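Local coordinates for protein parahox neighbor (PDB 5Z5M) that probably converts 5-hydroxyisourate to (S)-allantoin in two steps, hydrolysis and then stereoselective decarboxylation, in the urate degradation pathway, at residues Val240-Trp245 with Pro270-Ile275; Glu110-Leu115 with His137-Ala142. One frame throughout, in Å; residues are numbered along the deposited sequence.

Interaction 1 (Val240-Trp245 with Pro270-Ile275)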
ATOM      1  N   VAL A 240       2.271  -4.464  26.992  1.00 11.82           N
ATOM      2  CA  VAL A 240       3.179  -5.121  26.056  1.00 11.88           C
ATOM      3  C   VAL A 240       2.705  -6.543  25.757  1.00 12.01           C
ATOM      4  O   VAL A 240       2.337  -7.289  26.667  1.00 10.68           O
ATOM      5  CB  VAL A 240       4.624  -5.149  26.609  1.00 14.46           C
ATOM      6  CG1 VAL A 240       5.529  -6.025  25.742  1.00 19.21           C
ATOM      7  CG2 VAL A 240       5.177  -3.735  26.708  1.00 14.60           C
ATOM      8  N   GLY A 241       2.689  -6.904  24.477  1.00 11.44           N
ATOM      9  CA  GLY A 241       2.284  -8.237  24.072  1.00 17.41           C
ATOM     10  C   GLY A 241       1.861  -8.316  22.619  1.00 11.97           C
ATOM     11  O   GLY A 241       2.026  -7.360  21.862  1.00  8.85           O
ATOM     12  N   GLN A 242       1.322  -9.465  22.225  1.00  7.62           N
ATOM     13  CA  GLN A 242       0.856  -9.648  20.865  1.00  8.63           C
ATOM     14  C   GLN A 242      -0.663  -9.581  20.815  1.00  9.96           C
ATOM     15  O   GLN A 242      -1.345 -10.155  21.663  1.00 11.61           O
ATOM     16  CB  GLN A 242       1.348 -10.983  20.301  1.00 14.12           C
ATOM     17  CG  GLN A 242       1.078 -11.154  18.830  1.00 19.88           C
ATOM     18  CD  GLN A 242       1.584 -12.482  18.296  1.00 25.17           C
ATOM     19  OE1 GLN A 242       1.396 -13.531  18.918  1.00 24.45           O
ATOM     20  NE2 GLN A 242       2.243 -12.440  17.143  1.00 23.09           N
ATOM     21  N   TYR A 243      -1.186  -8.878  19.817  1.00  5.79           N
ATOM     22  CA  TYR A 243      -2.631  -8.695  19.659  1.00  7.98           C
ATOM     23  C   TYR A 243      -3.114  -9.090  18.263  1.00  9.77           C
ATOM     24  O   TYR A 243      -2.311  -9.261  17.344  1.00  7.72           O
ATOM     25  CB  TYR A 243      -3.014  -7.236  19.942  1.00 10.34           C
ATOM     26  CG  TYR A 243      -2.763  -6.785  21.369  1.00 15.59           C
ATOM     27  CD1 TYR A 243      -1.479  -6.474  21.805  1.00  8.38           C
ATOM     28  CD2 TYR A 243      -3.813  -6.651  22.272  1.00  8.91           C
ATOM     29  CE1 TYR A 243      -1.241  -6.067  23.109  1.00 13.24           C
ATOM     30  CE2 TYR A 243      -3.584  -6.242  23.584  1.00 13.73           C
ATOM     31  CZ  TYR A 243      -2.299  -5.945  23.993  1.00 10.88           C
ATOM     32  OH  TYR A 243      -2.057  -5.535  25.288  1.00 13.24           O
ATOM     33  N   GLU A 244      -4.428  -9.217  18.104  1.00  7.72           N
ATOM     34  CA  GLU A 244      -5.012  -9.436  16.788  1.00 11.09           C
ATOM     35  C   GLU A 244      -6.355  -8.721  16.642  1.00  9.51           C
ATOM     36  O   GLU A 244      -7.277  -8.959  17.424  1.00  9.35           O
ATOM     37  CB  GLU A 244      -5.182 -10.937  16.525  1.00 15.10           C
ATOM     38  CG  GLU A 244      -5.683 -11.272  15.140  1.00 16.87           C
ATOM     39  CD  GLU A 244      -5.663 -12.768  14.858  1.00 39.24           C
ATOM     40  OE1 GLU A 244      -6.746 -13.337  14.595  1.00 45.72           O
ATOM     41  OE2 GLU A 244      -4.565 -13.369  14.887  1.00 22.25           O
ATOM     42  N   TRP A 245      -6.447  -7.817  15.665  1.00  7.22           N
ATOM     43  CA  TRP A 245      -7.737  -7.285  15.243  1.00  5.86           C
ATOM     44  C   TRP A 245      -8.454  -8.344  14.426  1.00 10.82           C
ATOM     45  O   TRP A 245      -7.820  -9.182  13.784  1.00 12.01           O
ATOM     46  CB  TRP A 245      -7.622  -6.038  14.356  1.00  9.59           C
ATOM     47  CG  TRP A 245      -6.993  -4.775  14.899  1.00 13.48           C
ATOM     48  CD1 TRP A 245      -5.815  -4.221  14.486  1.00 13.90           C
ATOM     49  CD2 TRP A 245      -7.547  -3.863  15.864  1.00  9.07           C
ATOM     50  NE1 TRP A 245      -5.582  -3.046  15.155  1.00 13.37           N
ATOM     51  CE2 TRP A 245      -6.624  -2.805  16.012  1.00 13.36           C
ATOM     52  CE3 TRP A 245      -8.711  -3.855  16.640  1.00  7.30           C
ATOM     53  CZ2 TRP A 245      -6.830  -1.749  16.899  1.00 10.93           C
ATOM     54  CZ3 TRP A 245      -8.915  -2.796  17.522  1.00  7.60           C
ATOM     55  CH2 TRP A 245      -7.978  -1.763  17.641  1.00 10.29           C
ATOM     56  N   PRO A 270      -7.934 -10.806   9.603  1.00 11.88           N
ATOM     57  CA  PRO A 270      -7.138 -10.757  10.832  1.00 14.12           C
ATOM     58  C   PRO A 270      -5.936  -9.828  10.661  1.00 16.96           C
ATOM     59  O   PRO A 270      -5.341  -9.785   9.582  1.00 11.83           O
ATOM     60  CB  PRO A 270      -6.696 -12.209  11.013  1.00 20.37           C
ATOM     61  CG  PRO A 270      -6.555 -12.708   9.612  1.00 14.77           C
ATOM     62  CD  PRO A 270      -7.660 -12.029   8.819  1.00  9.08           C
ATOM     63  N   LEU A 271      -5.608  -9.076  11.705  1.00 12.18           N
ATOM     64  CA  LEU A 271      -4.440  -8.198  11.690  1.00 12.50           C
ATOM     65  C   LEU A 271      -3.664  -8.412  12.975  1.00  9.05           C
ATOM     66  O   LEU A 271      -4.031  -7.883  14.026  1.00 10.65           O
ATOM     67  CB  LEU A 271      -4.851  -6.727  11.545  1.00 16.48           C
ATOM     68  CG  LEU A 271      -3.950  -5.814  10.706  1.00 16.80           C
ATOM     69  CD1 LEU A 271      -3.894  -6.322   9.280  1.00 33.67           C
ATOM     70  CD2 LEU A 271      -4.442  -4.362  10.730  1.00 10.02           C
ATOM     71  N   ARG A 272      -2.597  -9.198  12.879  1.00  7.75           N
ATOM     72  CA  ARG A 272      -1.784  -9.584  14.027  1.00  5.41           C
ATOM     73  C   ARG A 272      -0.619  -8.605  14.204  1.00 13.60           C
ATOM     74  O   ARG A 272       0.084  -8.299  13.237  1.00  6.17           O
ATOM     75  CB  ARG A 272      -1.271 -11.015  13.836  1.00 14.71           C
ATOM     76  CG  ARG A 272      -0.567 -11.633  15.030  1.00 12.11           C
ATOM     77  CD  ARG A 272      -0.292 -13.111  14.755  1.00 16.78           C
ATOM     78  NE  ARG A 272      -1.518 -13.827  14.406  1.00 20.15           N
ATOM     79  CZ  ARG A 272      -1.555 -15.046  13.877  1.00 23.11           C
ATOM     80  NH1 ARG A 272      -0.432 -15.699  13.634  1.00 20.58           N
ATOM     81  NH2 ARG A 272      -2.719 -15.617  13.590  1.00 21.06           N
ATOM     82  N   PHE A 273      -0.429  -8.109  15.426  1.00  8.47           N
ATOM     83  CA  PHE A 273       0.606  -7.110  15.693  1.00 11.35           C
ATOM     84  C   PHE A 273       1.081  -7.086  17.150  1.00  7.56           C
ATOM     85  O   PHE A 273       0.387  -7.544  18.064  1.00  9.62           O
ATOM     86  CB  PHE A 273       0.106  -5.716  15.296  1.00  8.87           C
ATOM     87  CG  PHE A 273      -0.982  -5.181  16.189  1.00  7.94           C
ATOM     88  CD1 PHE A 273      -2.298  -5.568  16.006  1.00  6.06           C
ATOM     89  CD2 PHE A 273      -0.684  -4.295  17.208  1.00  7.84           C
ATOM     90  CE1 PHE A 273      -3.305  -5.075  16.821  1.00 12.21           C
ATOM     91  CE2 PHE A 273      -1.684  -3.799  18.030  1.00 14.53           C
ATOM     92  CZ  PHE A 273      -2.994  -4.187  17.836  1.00 10.97           C
ATOM     93  N   GLY A 274       2.272  -6.533  17.358  1.00  7.66           N
ATOM     94  CA  GLY A 274       2.851  -6.465  18.684  1.00  8.27           C
ATOM     95  C   GLY A 274       2.907  -5.045  19.206  1.00 15.73           C
ATOM     96  O   GLY A 274       3.104  -4.101  18.435  1.00  8.53           O
ATOM     97  N   ILE A 275       2.716  -4.905  20.516  1.00  8.13           N
ATOM     98  CA  ILE A 275       2.903  -3.636  21.214  1.00  7.58           C
ATOM     99  C   ILE A 275       4.137  -3.736  22.113  1.00  7.00           C
ATOM    100  O   ILE A 275       4.229  -4.622  22.955  1.00  9.68           O
ATOM    101  CB  ILE A 275       1.671  -3.254  22.048  1.00 10.51           C
ATOM    102  CG1 ILE A 275       0.500  -2.909  21.115  1.00 11.72           C
ATOM    103  CG2 ILE A 275       1.992  -2.065  22.977  1.00  6.68           C
ATOM    104  CD1 ILE A 275      -0.833  -2.842  21.816  1.00 19.12           C
TER
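Pro270 lies alongside Glu244, with Pro270 CB 3.8 Å from Glu244 OE1. Leu271 and Trp245 exchange two backbone hydrogen bonds, and Leu271 CB meets the indole edge in plane, 4.0 Å from Trp245 CD1. Arg272 grips Glu244 side-on in a salt bridge: NE, 3.1 Å from Glu244 OE2, and NH2 both donate to that one oxygen. The bend at chi3 (-55°) turns the guanidinium nearly coplanar with the carboxylate (14°). With an alanine here, Glu244 would probably lose its charge partner and its carboxylate could turn. Phe273 and Tyr243 form an antiparallel hydrogen-bonded pair. Tyr243 CB sits over one face of the Phe273 ring, 3.7 Å from Phe273 CZ, and Phe273 CE1 lies over a face of the indole, 3.5 Å from Trp245 NE1. Gly274 faces Gln242 in a non-hydrogen-bonded pair. Ile275 bonds twice to the Gly241 backbone, and Ile275 CD1 approaches Tyr243 CE1 at 3.5 Å. Tyr243 OH bonds to Thr239 O. This is a transthyretin-like sheet. Strand 200-207 flanks strand 241-248, strands 182-189 and 281-289 pack against Trp245 and Phe273, and Gly274 makes backbone hydrogen bonds to the second subunit.

Interaction 2 (Glu110-Leu115 with His137-Ala142)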
ATOM      1  N   GLU A 110      23.905 -29.440  16.393  1.00 13.03           N
ATOM      2  CA  GLU A 110      25.256 -29.350  15.846  1.00 19.58           C
ATOM      3  C   GLU A 110      25.406 -28.117  14.963  1.00 14.87           C
ATOM      4  O   GLU A 110      26.437 -27.437  15.003  1.00 12.24           O
ATOM      5  CB  GLU A 110      25.607 -30.613  15.051  1.00 21.65           C
ATOM      6  CG  GLU A 110      25.885 -31.818  15.928  1.00 18.12           C
ATOM      7  CD  GLU A 110      27.004 -31.565  16.929  1.00 38.84           C
ATOM      8  OE1 GLU A 110      28.146 -31.278  16.500  1.00 41.53           O
ATOM      9  OE2 GLU A 110      26.740 -31.654  18.146  1.00 51.84           O
ATOM     10  N   ARG A 111      24.381 -27.836  14.163  1.00 13.04           N
ATOM     11  CA  ARG A 111      24.398 -26.649  13.316  1.00 16.19           C
ATOM     12  C   ARG A 111      24.421 -25.385  14.169  1.00 13.54           C
ATOM     13  O   ARG A 111      25.070 -24.406  13.814  1.00 12.54           O
ATOM     14  CB  ARG A 111      23.195 -26.614  12.371  1.00 17.77           C
ATOM     15  CG  ARG A 111      23.226 -25.406  11.440  1.00 24.56           C
ATOM     16  CD  ARG A 111      22.040 -25.341  10.489  1.00 22.21           C
ATOM     17  NE  ARG A 111      22.077 -24.097   9.721  1.00 25.79           N
ATOM     18  CZ  ARG A 111      21.045 -23.275   9.568  1.00 41.24           C
ATOM     19  NH1 ARG A 111      21.183 -22.163   8.858  1.00 37.36           N
ATOM     20  NH2 ARG A 111      19.873 -23.564  10.121  1.00 43.92           N
ATOM     21  N   PHE A 112      23.709 -25.407  15.292  1.00 14.61           N
ATOM     22  CA  PHE A 112      23.727 -24.262  16.205  1.00 11.47           C
ATOM     23  C   PHE A 112      25.114 -24.000  16.760  1.00 12.08           C
ATOM     24  O   PHE A 112      25.624 -22.888  16.661  1.00 15.28           O
ATOM     25  CB  PHE A 112      22.765 -24.464  17.373  1.00 10.85           C
ATOM     26  CG  PHE A 112      22.880 -23.397  18.422  1.00 19.60           C
ATOM     27  CD1 PHE A 112      22.238 -22.182  18.259  1.00 23.95           C
ATOM     28  CD2 PHE A 112      23.655 -23.597  19.555  1.00 21.78           C
ATOM     29  CE1 PHE A 112      22.350 -21.191  19.211  1.00 21.74           C
ATOM     30  CE2 PHE A 112      23.776 -22.606  20.511  1.00 29.00           C
ATOM     31  CZ  PHE A 112      23.121 -21.403  20.340  1.00 30.35           C
ATOM     32  N   ASN A 113      25.703 -25.028  17.368  1.00 14.71           N
ATOM     33  CA  ASN A 113      27.036 -24.917  17.948  1.00 17.38           C
ATOM     34  C   ASN A 113      28.065 -24.459  16.926  1.00 18.72           C
ATOM     35  O   ASN A 113      28.923 -23.630  17.225  1.00 16.08           O
ATOM     36  CB  ASN A 113      27.467 -26.253  18.560  1.00 17.63           C
ATOM     37  CG  ASN A 113      26.644 -26.629  19.776  1.00 23.75           C
ATOM     38  OD1 ASN A 113      26.076 -25.766  20.442  1.00 26.62           O
ATOM     39  ND2 ASN A 113      26.581 -27.920  20.073  1.00 38.84           N
ATOM     40  N   SER A 114      27.968 -25.002  15.718  1.00 16.80           N
ATOM     41  CA  SER A 114      28.871 -24.637  14.636  1.00 15.64           C
ATOM     42  C   SER A 114      28.749 -23.157  14.279  1.00 13.24           C
ATOM     43  O   SER A 114      29.744 -22.437  14.257  1.00 17.07           O
ATOM     44  CB  SER A 114      28.598 -25.504  13.403  1.00 18.78           C
ATOM     45  OG  SER A 114      29.565 -25.268  12.402  1.00 25.62           O
ATOM     46  N   LEU A 115      27.529 -22.711  13.995  1.00 12.54           N
ATOM     47  CA  LEU A 115      27.284 -21.310  13.675  1.00 15.21           C
ATOM     48  C   LEU A 115      27.698 -20.382  14.814  1.00 17.20           C
ATOM     49  O   LEU A 115      28.298 -19.335  14.583  1.00 16.31           O
ATOM     50  CB  LEU A 115      25.808 -21.084  13.347  1.00 10.87           C
ATOM     51  CG  LEU A 115      25.282 -21.694  12.047  1.00 13.89           C
ATOM     52  CD1 LEU A 115      23.776 -21.507  11.945  1.00 20.55           C
ATOM     53  CD2 LEU A 115      25.990 -21.101  10.834  1.00 23.12           C
ATOM     54  N   HIS A 137      13.421 -21.883  15.321  1.00 16.90           N
ATOM     55  CA  HIS A 137      13.477 -21.418  13.941  1.00 16.88           C
ATOM     56  C   HIS A 137      14.042 -20.004  13.882  1.00 16.47           C
ATOM     57  O   HIS A 137      14.917 -19.720  13.071  1.00 18.15           O
ATOM     58  CB  HIS A 137      12.098 -21.472  13.291  1.00 17.06           C
ATOM     59  CG  HIS A 137      11.494 -22.841  13.280  1.00 29.87           C
ATOM     60  ND1 HIS A 137      11.927 -23.837  12.432  1.00 32.34           N
ATOM     61  CD2 HIS A 137      10.484 -23.377  14.005  1.00 33.71           C
ATOM     62  CE1 HIS A 137      11.214 -24.930  12.639  1.00 33.74           C
ATOM     63  NE2 HIS A 137      10.332 -24.677  13.588  1.00 39.54           N
ATOM     64  N   THR A 138      13.555 -19.133  14.764  1.00 18.34           N
ATOM     65  CA  THR A 138      14.041 -17.755  14.858  1.00 19.98           C
ATOM     66  C   THR A 138      15.544 -17.691  15.147  1.00 14.53           C
ATOM     67  O   THR A 138      16.291 -16.988  14.465  1.00 14.81           O
ATOM     68  CB  THR A 138      13.293 -16.974  15.959  1.00 22.91           C
ATOM     69  OG1 THR A 138      11.886 -16.994  15.689  1.00 33.13           O
ATOM     70  CG2 THR A 138      13.777 -15.532  16.019  1.00 23.50           C
ATOM     71  N   VAL A 139      15.980 -18.433  16.158  1.00 12.92           N
ATOM     72  CA  VAL A 139      17.388 -18.441  16.544  1.00 16.27           C
ATOM     73  C   VAL A 139      18.297 -18.941  15.419  1.00 12.57           C
ATOM     74  O   VAL A 139      19.306 -18.311  15.103  1.00 16.44           O
ATOM     75  CB  VAL A 139      17.605 -19.301  17.797  1.00 15.03           C
ATOM     76  CG1 VAL A 139      19.077 -19.373  18.133  1.00 21.44           C
ATOM     77  CG2 VAL A 139      16.812 -18.727  18.965  1.00 17.19           C
ATOM     78  N   LEU A 140      17.934 -20.065  14.808  1.00 11.36           N
ATOM     79  CA  LEU A 140      18.749 -20.631  13.738  1.00 12.72           C
ATOM     80  C   LEU A 140      18.761 -19.733  12.504  1.00 15.68           C
ATOM     81  O   LEU A 140      19.802 -19.570  11.861  1.00 15.67           O
ATOM     82  CB  LEU A 140      18.253 -22.032  13.370  1.00 18.38           C
ATOM     83  CG  LEU A 140      18.616 -23.117  14.383  1.00 16.25           C
ATOM     84  CD1 LEU A 140      17.808 -24.381  14.124  1.00 31.50           C
ATOM     85  CD2 LEU A 140      20.111 -23.409  14.310  1.00 19.40           C
ATOM     86  N   ALA A 141      17.612 -19.139  12.184  1.00 12.13           N
ATOM     87  CA  ALA A 141      17.527 -18.225  11.049  1.00 13.10           C
ATOM     88  C   ALA A 141      18.394 -16.988  11.271  1.00 11.15           C
ATOM     89  O   ALA A 141      19.065 -16.517  10.351  1.00 13.84           O
ATOM     90  CB  ALA A 141      16.085 -17.818  10.798  1.00 16.26           C
ATOM     91  N   ALA A 142      18.379 -16.473  12.497  1.00 13.93           N
ATOM     92  CA  ALA A 142      19.156 -15.287  12.841  1.00 17.17           C
ATOM     93  C   ALA A 142      20.652 -15.582  12.767  1.00 16.07           C
ATOM     94  O   ALA A 142      21.409 -14.842  12.142  1.00 11.82           O
ATOM     95  CB  ALA A 142      18.777 -14.786  14.230  1.00 14.63           C
TER
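Leu140 meets Arg111 and Phe112, two consecutive residues of the facing helix. Its CB comes first and lies 3.9 Å from Arg111 NH2. CG is anti to the carbonyl carbon of Leu140 (chi1 -75°), and from there the CD2 branch reaches across to the other helix. CD2 lies 4.2 Å from both Phe112 CA and Phe112 CB, so the methyl rests on the base of the phenylalanine and not on its ring. The same methyl is also near Arg111 NH2. The Arg111 chain is fully extended from CG to NE, with CG anti to its backbone N (chi1 -178°). It spans the distance between the helices and places its charged end beside an apolar side chain.

The two segments belong to the helical OHCU decarboxylase domain. Their axes are 10.5 Å apart at closest and run in broadly the same direction, at 40°. No hydrogen bond joins them; the contact is made by van der Waals touches, mostly between side chains. The Phe112 ring takes the next place along the interface: Phe112 CE1 stands 3.9 Å from Val139 CG1. Leu115 is one turn on from Arg111, and its CD1 comes within 4.4 Å of Leu140 O.

Leu143, on the next turn of helix 136-146, touches both Phe112 and Leu115. Phe112 also packs on Leu78 and Cys79 of a loop, and Leu140 packs on Leu104. His137, Thr138 and Ala141 lie elsewhere on helix 136-146, where they pack against Glu251 of the second subunit.

How the interactions relate
The chain first builds the helical decarboxylase domain. There interaction 2 joins helix 106-123 to helix 136-146 and closes a loop of 21 residues. The chain then runs through helix 151-173 into the transthyretin-like domain. Interaction 1 follows, pairing strand 241-248 with strand 268-275 and closing a loop that carries helix 249-256. The two contacts stand in series and neither nest nor cross. The centres of interaction 1 and interaction 2 are about 27 Å apart. Their nearest atoms are about 11 Å apart. Val240 of interaction 1 touches Arg132, which lies in the loop closed by interaction 2. Both contacts also touch the second subunit.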